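Local coordinates for protein terminal oxygenase component of carbazole 1,9a-dioxygenase (Sphingomonas, PDB 3GKQ) that probably acts as a Rieske non-heme iron dioxygenase on carbazole, passing electrons from a [2Fe-2S] cluster to a mononuclear iron that supports oxygen insertion, at residues A[283-288]-A[295-300]; A[164-169]-A[326-331]; A[205-210]-A[234-239]; A[228-233]-A[261-266]. All coordinates share one frame; numbering follows the deposited sequence.

In the fold
The four contacts sample one catalytic domain whose iron is held by His186, His190 and Asp334. Contacts 1 and 2 touch, their centres about 8 Å apart: strand 294-304 pairs with strand 282-289 in the first and borders strand 161-170, which meets a helix end in the second. Contact 4 lies further along the same antiparallel sheet, its centre about 17 Å from that of contact 1. Contact 3 belongs to a smaller sheet and meets contact 4 where Phe207 CB packs 3.4 Å from Leu232 CD2. The side chains of Glu285, Ile263 and Phe207 lie about 6, 8 and 11 Å respectively from a bound iron.

Contact 1 (A[283-288]-A[295-300]); sequences QFEWYV and HLYLQM
His295 lays its imidazole alongside Tyr287, CD2 lying 3.9 Å from Tyr287 CB, while Ala172 O takes the bond from its ND1. Leu296 follows, exchanging backbone hydrogen bonds in both directions with Val288; the one from Leu296 N to Val288 O measures 2.7 Å. At Tyr297, CG is anti to the backbone N (chi1 174°), which carries the ring along the face holding Glu285 and Tyr287. The two tyrosine rings are nearly parallel, 5° between planes, yet meet rim to rim, with Tyr287 CE1 and Tyr297 CE1 3.9 Å apart. Tyr297 OH is modelled 2.4 Å from Glu285 OE2, too short to be taken literally, with the carboxylate at 89° to the ring. Tyr287 OH donates to Glu285 OE1 at 2.6 Å, and Gln283 NE2, bonded also to Asn331, weakly to OE2, so both oxygens of the buried carboxylate are engaged and its rotation is probably restricted. Leu298 turns to the other face, its CB 3.8 Å from Trp286 CB. Gln299 lays CG over one face of the Tyr297 ring, near the rim, and its amide bonds outward, OE1 to Gln166 and NE2 to Leu327 O. Met300, backbone-bonded both ways to Phe284, comes last; its CG lies 3.7 Å from Trp286 CZ3. This beta hairpin lies in the core of the Bet v 1-like catalytic domain, and the face carrying Tyr287 and Tyr297 also places the Glu285 side chain about 6 Å from a bound iron.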
loop_
_atom_site.group_PDB
_atom_site.type_symbol
_atom_site.label_atom_id
_atom_site.label_comp_id
_atom_site.label_asym_id
_atom_site.label_seq_id
_atom_site.Cartn_x
_atom_site.Cartn_y
_atom_site.Cartn_z
ATOM N N GLN A 283 10.416 15.399 33.308
ATOM C CA GLN A 283 10.324 14.682 32.049
ATOM C C GLN A 283 10.468 15.597 30.836
ATOM O O GLN A 283 9.882 16.680 30.783
ATOM C CB GLN A 283 9.002 13.921 31.971
ATOM C CG GLN A 283 8.915 12.999 30.765
ATOM C CD GLN A 283 7.774 12.016 30.874
ATOM O OE1 GLN A 283 7.520 11.468 31.944
ATOM N NE2 GLN A 283 7.085 11.773 29.762
ATOM N N PHE A 284 11.260 15.141 29.871
ATOM C CA PHE A 284 11.515 15.872 28.631
ATOM C C PHE A 284 11.122 14.949 27.476
ATOM O O PHE A 284 11.505 13.777 27.465
ATOM C CB PHE A 284 13.003 16.212 28.516
ATOM C CG PHE A 284 13.539 17.028 29.664
ATOM C CD1 PHE A 284 13.474 18.418 29.640
ATOM C CD2 PHE A 284 14.136 16.405 30.757
ATOM C CE1 PHE A 284 14.001 19.178 30.687
ATOM C CE2 PHE A 284 14.664 17.156 31.809
ATOM C CZ PHE A 284 14.598 18.546 31.772
ATOM N N GLU A 285 10.367 15.466 26.510
ATOM C CA GLU A 285 9.945 14.650 25.372
ATOM C C GLU A 285 10.212 15.310 24.024
ATOM O O GLU A 285 9.971 16.503 23.851
ATOM C CB GLU A 285 8.447 14.344 25.438
ATOM C CG GLU A 285 7.952 13.748 26.734
ATOM C CD GLU A 285 6.552 13.179 26.596
ATOM O OE1 GLU A 285 5.708 13.813 25.921
ATOM O OE2 GLU A 285 6.296 12.098 27.164
ATOM N N TRP A 286 10.703 14.516 23.076
ATOM C CA TRP A 286 10.967 14.972 21.711
ATOM C C TRP A 286 10.046 14.176 20.789
ATOM O O TRP A 286 9.700 13.031 21.080
ATOM C CB TRP A 286 12.420 14.697 21.304
ATOM C CG TRP A 286 13.404 15.779 21.666
ATOM C CD1 TRP A 286 13.841 16.792 20.862
ATOM C CD2 TRP A 286 14.094 15.935 22.914
ATOM N NE1 TRP A 286 14.764 17.567 21.527
ATOM C CE2 TRP A 286 14.937 17.062 22.792
ATOM C CE3 TRP A 286 14.079 15.230 24.127
ATOM C CZ2 TRP A 286 15.763 17.502 23.832
ATOM C CZ3 TRP A 286 14.898 15.666 25.165
ATOM C CH2 TRP A 286 15.729 16.793 25.008
ATOM N N TYR A 287 9.651 14.797 19.684
ATOM C CA TYR A 287 8.794 14.171 18.685
ATOM C C TYR A 287 9.518 14.483 17.383
ATOM O O TYR A 287 9.129 15.383 16.644
ATOM C CB TYR A 287 7.418 14.832 18.693
ATOM C CG TYR A 287 6.856 15.005 20.078
ATOM C CD1 TYR A 287 6.242 13.944 20.743
ATOM C CD2 TYR A 287 6.980 16.219 20.746
ATOM C CE1 TYR A 287 5.764 14.093 22.050
ATOM C CE2 TYR A 287 6.511 16.376 22.045
ATOM C CZ TYR A 287 5.906 15.313 22.690
ATOM O OH TYR A 287 5.444 15.480 23.975
ATOM N N VAL A 288 10.583 13.734 17.126
ATOM C CA VAL A 288 11.415 13.941 15.955
ATOM C C VAL A 288 10.833 13.360 14.683
ATOM O O VAL A 288 10.605 12.153 14.578
ATOM C CB VAL A 288 12.825 13.353 16.178
ATOM C CG1 VAL A 288 13.746 13.763 15.040
ATOM C CG2 VAL A 288 13.376 13.829 17.521
ATOM N N HIS A 295 7.139 9.544 13.619
ATOM C CA HIS A 295 8.055 10.349 14.404
ATOM C C HIS A 295 8.698 9.485 15.471
ATOM O O HIS A 295 8.169 8.434 15.851
ATOM C CB HIS A 295 7.380 11.586 15.033
ATOM C CG HIS A 295 6.366 11.284 16.094
ATOM N ND1 HIS A 295 5.050 10.989 15.807
ATOM C CD2 HIS A 295 6.458 11.313 17.447
ATOM C CE1 HIS A 295 4.371 10.859 16.934
ATOM N NE2 HIS A 295 5.202 11.052 17.945
ATOM N N LEU A 296 9.866 9.917 15.920
ATOM C CA LEU A 296 10.598 9.212 16.955
ATOM C C LEU A 296 10.188 9.875 18.270
ATOM O O LEU A 296 10.475 11.047 18.499
ATOM C CB LEU A 296 12.103 9.367 16.715
ATOM C CG LEU A 296 13.130 8.581 17.537
ATOM C CD1 LEU A 296 13.164 9.111 18.951
ATOM C CD2 LEU A 296 12.792 7.092 17.505
ATOM N N TYR A 297 9.486 9.125 19.110
ATOM C CA TYR A 297 9.042 9.632 20.403
ATOM C C TYR A 297 10.139 9.314 21.418
ATOM O O TYR A 297 10.332 8.161 21.799
ATOM C CB TYR A 297 7.714 8.967 20.781
ATOM C CG TYR A 297 7.199 9.279 22.171
ATOM C CD1 TYR A 297 7.291 10.566 22.701
ATOM C CD2 TYR A 297 6.579 8.291 22.940
ATOM C CE1 TYR A 297 6.778 10.868 23.961
ATOM C CE2 TYR A 297 6.058 8.579 24.206
ATOM C CZ TYR A 297 6.160 9.872 24.707
ATOM O OH TYR A 297 5.630 10.174 25.941
ATOM N N LEU A 298 10.868 10.350 21.823
ATOM C CA LEU A 298 11.980 10.232 22.765
ATOM C C LEU A 298 11.528 10.710 24.146
ATOM O O LEU A 298 11.114 11.859 24.300
ATOM C CB LEU A 298 13.143 11.104 22.288
ATOM C CG LEU A 298 14.609 10.668 22.405
ATOM C CD1 LEU A 298 15.439 11.904 22.725
ATOM C CD2 LEU A 298 14.806 9.614 23.476
ATOM N N GLN A 299 11.618 9.834 25.141
ATOM C CA GLN A 299 11.211 10.164 26.508
ATOM C C GLN A 299 12.419 10.191 27.431
ATOM O O GLN A 299 13.040 9.158 27.656
ATOM C CB GLN A 299 10.237 9.115 27.034
ATOM C CG GLN A 299 8.940 9.006 26.279
ATOM C CD GLN A 299 8.181 7.750 26.642
ATOM O OE1 GLN A 299 8.564 6.645 26.252
ATOM N NE2 GLN A 299 7.103 7.911 27.405
ATOM N N MET A 300 12.742 11.364 27.969
ATOM C CA MET A 300 13.882 11.489 28.870
ATOM C C MET A 300 13.425 11.882 30.271
ATOM O O MET A 300 12.528 12.712 30.434
ATOM C CB MET A 300 14.866 12.557 28.373
ATOM C CG MET A 300 15.253 12.464 26.898
ATOM S SD MET A 300 15.896 10.869 26.411
ATOM C CE MET A 300 17.501 10.883 27.235
#

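Contact 2 (A[164-169]-A[326-331]); sequences HGQHRV and ALNGFN
Gln166 and Arg168, alternate residues of strand 161-170, reach across to Leu327 and Asn328 in the closing turn of helix 308-328, a sheet-to-helix contact of the Bet v 1-like fold. The tighter part is gathered around Gln166. Its CG sits between the backbone N and the carbonyl carbon (chi1 59°), and the chain beyond is extended, which carries the amide out to Asn328. Gln166 NE2 donates to Asn328 OD1 at 3.0 Å and 161°; the acceptor lies in the plane of the Gln166 amide, whereas the donor is tilted 28° from the carbonyl plane of Asn328. NE2 also bonds Gln299 OE1 of the neighbouring strand, so Asn328 and Gln299 both take bonds from this nitrogen. Leu327 slides past in the opposite direction, its CB 3.6 Å from Gln166 NE2 and its CD1 3.9 Å from Gln166 CG.

Arg168 makes the looser link. Its NH2 gives a weak bond of 3.2 Å to Leu327 O, which meets the guanidinium at its edge, and the stronger hold is the salt bridge from NH1 to Asp332. Ala326 O, in the last turn, accepts from both Phe330 N and Asn331 N, and Asn331 in turn donates from ND2 to the iron ligand Asp334, a second-shell support. On the partly exposed side of the two amides a single water closes the link, donating to Gln166 OE1 at 2.7 Å and accepting from Asn328 ND2 at 3.1 Å.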
loop_
_atom_site.group_PDB
_atom_site.type_symbol
_atom_site.label_atom_id
_atom_site.label_comp_id
_atom_site.label_asym_id
_atom_site.label_seq_id
_atom_site.Cartn_x
_atom_site.Cartn_y
_atom_site.Cartn_z
ATOM N N HIS A 164 18.295 9.913 31.663
ATOM C CA HIS A 164 18.127 8.583 31.085
ATOM C C HIS A 164 16.837 8.619 30.275
ATOM O O HIS A 164 15.957 9.434 30.549
ATOM C CB HIS A 164 18.016 7.520 32.181
ATOM C CG HIS A 164 19.245 7.395 33.022
ATOM N ND1 HIS A 164 20.456 6.978 32.510
ATOM C CD2 HIS A 164 19.462 7.666 34.330
ATOM C CE1 HIS A 164 21.365 6.997 33.468
ATOM N NE2 HIS A 164 20.789 7.411 34.581
ATOM N N GLY A 165 16.719 7.750 29.280
ATOM C CA GLY A 165 15.512 7.750 28.478
ATOM C C GLY A 165 15.377 6.583 27.527
ATOM O O GLY A 165 16.191 5.660 27.532
ATOM N N GLN A 166 14.328 6.631 26.713
ATOM C CA GLN A 166 14.045 5.597 25.727
ATOM C C GLN A 166 13.292 6.239 24.565
ATOM O O GLN A 166 12.742 7.335 24.700
ATOM C CB GLN A 166 13.179 4.486 26.336
ATOM C CG GLN A 166 11.834 4.969 26.886
ATOM C CD GLN A 166 10.899 3.823 27.267
ATOM O OE1 GLN A 166 11.345 2.736 27.628
ATOM N NE2 GLN A 166 9.595 4.074 27.202
ATOM N N HIS A 167 13.270 5.561 23.425
ATOM C CA HIS A 167 12.551 6.077 22.270
ATOM C C HIS A 167 11.815 4.965 21.538
ATOM O O HIS A 167 12.140 3.786 21.690
ATOM C CB HIS A 167 13.503 6.822 21.320
ATOM C CG HIS A 167 14.681 6.015 20.868
ATOM N ND1 HIS A 167 14.573 4.959 19.987
ATOM C CD2 HIS A 167 16.001 6.132 21.154
ATOM C CE1 HIS A 167 15.774 4.461 19.750
ATOM N NE2 HIS A 167 16.657 5.155 20.445
ATOM N N ARG A 168 10.804 5.351 20.767
ATOM C CA ARG A 168 10.006 4.404 19.998
ATOM C C ARG A 168 9.482 5.146 18.778
ATOM O O ARG A 168 9.320 6.368 18.811
ATOM C CB ARG A 168 8.815 3.900 20.826
ATOM C CG ARG A 168 7.665 4.902 20.931
ATOM C CD ARG A 168 6.542 4.421 21.858
ATOM N NE ARG A 168 6.825 4.707 23.266
ATOM C CZ ARG A 168 5.998 4.433 24.274
ATOM N NH1 ARG A 168 4.822 3.857 24.041
ATOM N NH2 ARG A 168 6.342 4.747 25.518
ATOM N N VAL A 169 9.222 4.420 17.700
ATOM C CA VAL A 169 8.695 5.055 16.509
ATOM C C VAL A 169 7.180 5.049 16.645
ATOM O O VAL A 169 6.588 4.038 17.015
ATOM C CB VAL A 169 9.117 4.300 15.234
ATOM C CG1 VAL A 169 10.637 4.279 15.123
ATOM C CG2 VAL A 169 8.585 2.889 15.275
ATOM N N ALA A 326 5.713 4.676 34.512
ATOM C CA ALA A 326 5.365 5.957 33.910
ATOM C C ALA A 326 5.563 6.046 32.398
ATOM O O ALA A 326 4.599 6.225 31.655
ATOM C CB ALA A 326 6.148 7.071 34.600
ATOM N N LEU A 327 6.809 5.931 31.946
ATOM C CA LEU A 327 7.105 6.031 30.520
ATOM C C LEU A 327 6.174 5.175 29.669
ATOM O O LEU A 327 5.761 5.597 28.587
ATOM C CB LEU A 327 8.572 5.676 30.253
ATOM C CG LEU A 327 9.580 6.557 31.005
ATOM C CD1 LEU A 327 10.970 6.373 30.406
ATOM C CD2 LEU A 327 9.164 8.017 30.917
ATOM N N ASN A 328 5.843 3.981 30.151
ATOM C CA ASN A 328 4.925 3.107 29.428
ATOM C C ASN A 328 3.561 3.127 30.120
ATOM O O ASN A 328 2.529 3.336 29.481
ATOM C CB ASN A 328 5.448 1.665 29.380
ATOM C CG ASN A 328 6.778 1.541 28.644
ATOM O OD1 ASN A 328 7.154 2.412 27.861
ATOM N ND2 ASN A 328 7.484 0.442 28.883
ATOM N N GLY A 329 3.572 2.926 31.436
ATOM C CA GLY A 329 2.344 2.896 32.212
ATOM C C GLY A 329 1.472 4.131 32.122
ATOM O O GLY A 329 0.249 4.042 32.253
ATOM N N PHE A 330 2.093 5.284 31.905
ATOM C CA PHE A 330 1.362 6.537 31.802
ATOM C C PHE A 330 1.262 7.049 30.359
ATOM O O PHE A 330 0.179 7.413 29.900
ATOM C CB PHE A 330 2.037 7.604 32.664
ATOM C CG PHE A 330 1.264 8.893 32.756
ATOM C CD1 PHE A 330 0.240 9.040 33.684
ATOM C CD2 PHE A 330 1.574 9.965 31.924
ATOM C CE1 PHE A 330 -0.468 10.237 33.786
ATOM C CE2 PHE A 330 0.876 11.166 32.014
ATOM C CZ PHE A 330 -0.150 11.304 32.955
ATOM N N ASN A 331 2.384 7.077 29.644
ATOM C CA ASN A 331 2.379 7.592 28.275
ATOM C C ASN A 331 1.878 6.681 27.159
ATOM O O ASN A 331 1.572 7.169 26.071
ATOM C CB ASN A 331 3.766 8.128 27.908
ATOM C CG ASN A 331 4.131 9.372 28.695
ATOM O OD1 ASN A 331 5.112 9.384 29.438
ATOM N ND2 ASN A 331 3.334 10.427 28.544
HETATM O O HOH W 1 10.219 0.298 27.420
#

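Contact 3 (A[205-210]-A[234-239]); sequences LGFAPG and EHSVPI
A classic beta bulge opens this antiparallel pair, the start of a small three-stranded sheet at the surface of the catalytic domain: Leu205 and Gly206 both face Ile239. Leu205 N donates to Ile239 O, at a modelled length too short to be relied on, while Gly206 N reaches the same oxygen only weakly, and Ile239 N returns a bond to Gly206 O at 2.9 Å. Further along, Ala208 N donates to Val237 O. On one face Phe207 crosses Pro238 at about a right angle, its CD1 3.8 Å from Pro238 CA and 3.7 Å from Ser236 OG, a hydroxyl that bonds Leu232 O. With an alanine in place of Phe207, Pro238 would probably lose the ring it packs on and Leu232 part of its cover, opening a gap beside Ser236 OG. The other face belongs to Ile239 and Ala208, which also lie against Leu111 and Asn113 of the second subunit, so the sheet contributes to the trimer interface. Ile239 CG1 stands anti to the carbonyl carbon (chi1 -46°), which folds this branch over the opposing backbone: CG1 comes 3.4 Å from Phe207 N, and CD1 reaches 4.0 Å from Ala208 CB.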
loop_
_atom_site.group_PDB
_atom_site.type_symbol
_atom_site.label_atom_id
_atom_site.label_comp_id
_atom_site.label_asym_id
_atom_site.label_seq_id
_atom_site.Cartn_x
_atom_site.Cartn_y
_atom_site.Cartn_z
ATOM N N LEU A 205 -9.463 15.433 36.324
ATOM C CA LEU A 205 -10.081 15.038 35.065
ATOM C C LEU A 205 -9.761 16.120 34.036
ATOM O O LEU A 205 -9.446 15.820 32.886
ATOM C CB LEU A 205 -11.603 14.922 35.218
ATOM C CG LEU A 205 -12.153 13.788 36.089
ATOM C CD1 LEU A 205 -13.653 13.954 36.243
ATOM C CD2 LEU A 205 -11.824 12.442 35.465
ATOM N N GLY A 206 -9.840 17.376 34.477
ATOM C CA GLY A 206 -9.574 18.511 33.607
ATOM C C GLY A 206 -9.379 19.816 34.365
ATOM O O GLY A 206 -8.896 19.804 35.498
ATOM N N PHE A 207 -9.768 20.936 33.749
ATOM C CA PHE A 207 -9.605 22.263 34.353
ATOM C C PHE A 207 -10.659 23.281 33.903
ATOM O O PHE A 207 -11.169 23.204 32.791
ATOM C CB PHE A 207 -8.232 22.825 33.983
ATOM C CG PHE A 207 -7.081 21.932 34.355
ATOM C CD1 PHE A 207 -6.590 21.907 35.657
ATOM C CD2 PHE A 207 -6.472 21.131 33.397
ATOM C CE1 PHE A 207 -5.497 21.096 36.000
ATOM C CE2 PHE A 207 -5.385 20.320 33.726
ATOM C CZ PHE A 207 -4.894 20.303 35.029
ATOM N N ALA A 208 -10.977 24.235 34.777
ATOM C CA ALA A 208 -11.934 25.303 34.463
ATOM C C ALA A 208 -11.104 26.594 34.431
ATOM O O ALA A 208 -11.057 27.337 35.413
ATOM C CB ALA A 208 -13.015 25.388 35.539
ATOM N N PRO A 209 -10.436 26.868 33.293
ATOM C CA PRO A 209 -9.574 28.030 33.041
ATOM C C PRO A 209 -10.099 29.422 33.389
ATOM O O PRO A 209 -11.309 29.679 33.385
ATOM C CB PRO A 209 -9.256 27.903 31.549
ATOM C CG PRO A 209 -9.293 26.425 31.319
ATOM C CD PRO A 209 -10.536 26.034 32.080
ATOM N N GLY A 210 -9.162 30.321 33.679
ATOM C CA GLY A 210 -9.519 31.689 33.996
ATOM C C GLY A 210 -9.390 32.532 32.740
ATOM O O GLY A 210 -9.714 32.072 31.639
ATOM N N GLU A 234 -1.821 27.112 37.473
ATOM C CA GLU A 234 -1.809 28.223 38.413
ATOM C C GLU A 234 -2.884 29.263 38.094
ATOM O O GLU A 234 -2.916 30.330 38.707
ATOM C CB GLU A 234 -0.420 28.876 38.398
ATOM C CG GLU A 234 -0.194 29.962 39.446
ATOM C CD GLU A 234 1.185 30.597 39.340
ATOM O OE1 GLU A 234 2.191 29.876 39.537
ATOM O OE2 GLU A 234 1.266 31.814 39.057
ATOM N N HIS A 235 -3.765 28.964 37.144
ATOM C CA HIS A 235 -4.814 29.914 36.778
ATOM C C HIS A 235 -6.142 29.254 36.417
ATOM O O HIS A 235 -6.734 29.547 35.370
ATOM C CB HIS A 235 -4.336 30.789 35.615
ATOM C CG HIS A 235 -3.070 31.538 35.906
ATOM N ND1 HIS A 235 -1.883 30.902 36.207
ATOM C CD2 HIS A 235 -2.812 32.865 35.963
ATOM C CE1 HIS A 235 -0.948 31.807 36.437
ATOM N NE2 HIS A 235 -1.485 33.006 36.296
ATOM N N SER A 236 -6.617 28.375 37.293
ATOM C CA SER A 236 -7.879 27.678 37.064
ATOM C C SER A 236 -8.347 26.935 38.310
ATOM O O SER A 236 -7.770 27.070 39.391
ATOM C CB SER A 236 -7.714 26.651 35.946
ATOM O OG SER A 236 -6.935 25.555 36.409
ATOM N N VAL A 237 -9.401 26.144 38.132
ATOM C CA VAL A 237 -9.960 25.320 39.190
ATOM C C VAL A 237 -9.926 23.903 38.623
ATOM O O VAL A 237 -10.695 23.579 37.721
ATOM C CB VAL A 237 -11.426 25.711 39.503
ATOM C CG1 VAL A 237 -12.001 24.783 40.568
ATOM C CG2 VAL A 237 -11.491 27.158 39.979
ATOM N N PRO A 238 -9.021 23.044 39.135
ATOM C CA PRO A 238 -8.892 21.657 38.666
ATOM C C PRO A 238 -10.163 20.833 38.890
ATOM O O PRO A 238 -10.791 20.924 39.943
ATOM C CB PRO A 238 -7.698 21.134 39.462
ATOM C CG PRO A 238 -7.825 21.876 40.757
ATOM C CD PRO A 238 -8.148 23.285 40.299
ATOM N N ILE A 239 -10.526 20.031 37.892
ATOM C CA ILE A 239 -11.735 19.206 37.941
ATOM C C ILE A 239 -11.464 17.788 38.447
ATOM O O ILE A 239 -10.899 16.959 37.722
ATOM C CB ILE A 239 -12.378 19.106 36.535
ATOM C CG1 ILE A 239 -12.430 20.494 35.887
ATOM C CG2 ILE A 239 -13.775 18.503 36.636
ATOM C CD1 ILE A 239 -13.207 21.529 36.683
#

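Contact 4 (A[228-233]-A[261-266]); sequences VFDLLG and ISISVW
Val228 and Val265 form an antiparallel hydrogen-bonded pair, Val228 N to Val265 O at 2.9 Å and Val265 N to Val228 O at 3.0 Å, where strands 228-230 and 262-266 run at 156° to each other. Asp230 N adds a nearly straight bond of 2.8 Å to Ile263 O. Between these rungs Phe229 and Ser264 share the other face. The edge of Trp266 points to the face of the Phe229 ring in an offset edge-to-face stack, planes at 87° and Phe229 CZ 3.5 Å from Trp266 CZ2. Ser264 adds to it twice: its CB lies 3.6 Å from Phe229 CD1, and its OG accepts from Trp266 NE1 at 2.9 Å, steadying the indole. The two strands are neighbours in the large antiparallel sheet of the Bet v 1-like domain, with Val228 and Val265 packing on helix 361-373. Were Phe229 a serine, the Trp266 edge would probably lose the face it points to, leaving a gap there and the indole freer to shift. At the strand's last residue, Asp230 CG is anti to the backbone N (chi1 169°), beside its own carbonyl carbon, and OD1 accepts from Leu232 N at 3.2 Å in an Asx turn where the chain leaves the strand.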
loop_
_atom_site.group_PDB
_atom_site.type_symbol
_atom_site.label_atom_id
_atom_site.label_comp_id
_atom_site.label_asym_id
_atom_site.label_seq_id
_atom_site.Cartn_x
_atom_site.Cartn_y
_atom_site.Cartn_z
ATOM N N VAL A 228 6.645 28.077 24.940
ATOM C CA VAL A 228 5.444 28.528 25.629
ATOM C C VAL A 228 5.260 27.798 26.951
ATOM O O VAL A 228 5.474 26.589 27.037
ATOM C CB VAL A 228 4.186 28.271 24.763
ATOM C CG1 VAL A 228 2.944 28.811 25.466
ATOM C CG2 VAL A 228 4.357 28.910 23.389
ATOM N N PHE A 229 4.872 28.545 27.980
ATOM C CA PHE A 229 4.626 27.976 29.298
ATOM C C PHE A 229 3.124 27.830 29.459
ATOM O O PHE A 229 2.365 28.760 29.179
ATOM C CB PHE A 229 5.157 28.901 30.404
ATOM C CG PHE A 229 6.628 28.766 30.659
ATOM C CD1 PHE A 229 7.124 27.692 31.390
ATOM C CD2 PHE A 229 7.523 29.703 30.154
ATOM C CE1 PHE A 229 8.493 27.554 31.616
ATOM C CE2 PHE A 229 8.893 29.573 30.375
ATOM C CZ PHE A 229 9.377 28.496 31.107
ATOM N N ASP A 230 2.691 26.658 29.898
ATOM C CA ASP A 230 1.276 26.424 30.107
ATOM C C ASP A 230 0.937 26.868 31.524
ATOM O O ASP A 230 1.365 26.253 32.503
ATOM C CB ASP A 230 0.959 24.945 29.897
ATOM C CG ASP A 230 -0.433 24.580 30.341
ATOM O OD1 ASP A 230 -1.333 25.447 30.292
ATOM O OD2 ASP A 230 -0.630 23.408 30.728
ATOM N N LEU A 231 0.177 27.956 31.611
ATOM C CA LEU A 231 -0.219 28.541 32.886
ATOM C C LEU A 231 -1.692 28.304 33.249
ATOM O O LEU A 231 -2.294 29.114 33.956
ATOM C CB LEU A 231 0.050 30.050 32.860
ATOM C CG LEU A 231 1.464 30.538 32.516
ATOM C CD1 LEU A 231 1.461 32.065 32.483
ATOM C CD2 LEU A 231 2.481 30.028 33.542
ATOM N N LEU A 232 -2.271 27.209 32.767
ATOM C CA LEU A 232 -3.668 26.903 33.065
ATOM C C LEU A 232 -3.749 26.438 34.522
ATOM O O LEU A 232 -4.704 26.749 35.240
ATOM C CB LEU A 232 -4.177 25.794 32.138
ATOM C CG LEU A 232 -5.688 25.639 31.887
ATOM C CD1 LEU A 232 -5.935 24.355 31.113
ATOM C CD2 LEU A 232 -6.455 25.600 33.188
ATOM N N GLY A 233 -2.732 25.691 34.949
ATOM C CA GLY A 233 -2.686 25.190 36.312
ATOM C C GLY A 233 -2.860 26.298 37.331
ATOM O O GLY A 233 -3.913 26.428 37.959
ATOM N N ILE A 261 3.365 20.572 37.417
ATOM C CA ILE A 261 3.087 21.897 37.951
ATOM C C ILE A 261 3.439 22.930 36.888
ATOM O O ILE A 261 2.769 23.953 36.750
ATOM C CB ILE A 261 3.923 22.153 39.225
ATOM C CG1 ILE A 261 3.405 21.266 40.364
ATOM C CG2 ILE A 261 3.872 23.627 39.607
ATOM C CD1 ILE A 261 4.233 21.340 41.628
ATOM N N SER A 262 4.494 22.646 36.135
ATOM C CA SER A 262 4.945 23.536 35.077
ATOM C C SER A 262 5.201 22.770 33.788
ATOM O O SER A 262 6.147 21.979 33.702
ATOM C CB SER A 262 6.225 24.252 35.496
ATOM O OG SER A 262 6.778 24.965 34.403
ATOM N N ILE A 263 4.354 23.005 32.791
ATOM C CA ILE A 263 4.495 22.353 31.496
ATOM C C ILE A 263 4.858 23.413 30.462
ATOM O O ILE A 263 4.340 24.531 30.498
ATOM C CB ILE A 263 3.185 21.665 31.066
ATOM C CG1 ILE A 263 2.713 20.716 32.167
ATOM C CG2 ILE A 263 3.405 20.890 29.775
ATOM C CD1 ILE A 263 1.434 19.986 31.832
ATOM N N SER A 264 5.755 23.064 29.547
ATOM C CA SER A 264 6.173 24.001 28.513
ATOM C C SER A 264 6.657 23.267 27.266
ATOM O O SER A 264 7.135 22.138 27.348
ATOM C CB SER A 264 7.286 24.910 29.046
ATOM O OG SER A 264 8.379 24.152 29.538
ATOM N N VAL A 265 6.523 23.912 26.111
ATOM C CA VAL A 265 6.957 23.319 24.852
ATOM C C VAL A 265 7.933 24.285 24.196
ATOM O O VAL A 265 7.745 25.499 24.255
ATOM C CB VAL A 265 5.753 23.040 23.907
ATOM C CG1 VAL A 265 5.061 24.348 23.520
ATOM C CG2 VAL A 265 6.230 22.293 22.667
ATOM N N TRP A 266 8.977 23.747 23.572
ATOM C CA TRP A 266 10.002 24.581 22.950
ATOM C C TRP A 266 10.380 24.154 21.535
ATOM O O TRP A 266 10.321 22.969 21.201
ATOM C CB TRP A 266 11.267 24.555 23.815
ATOM C CG TRP A 266 10.979 24.748 25.265
ATOM C CD1 TRP A 266 10.485 23.817 26.136
ATOM C CD2 TRP A 266 11.056 25.978 25.991
ATOM N NE1 TRP A 266 10.240 24.396 27.357
ATOM C CE2 TRP A 266 10.581 25.721 27.297
ATOM C CE3 TRP A 266 11.473 27.275 25.663
ATOM C CZ2 TRP A 266 10.512 26.717 28.278
ATOM C CZ3 TRP A 266 11.402 28.269 26.640
ATOM C CH2 TRP A 266 10.924 27.980 27.931
#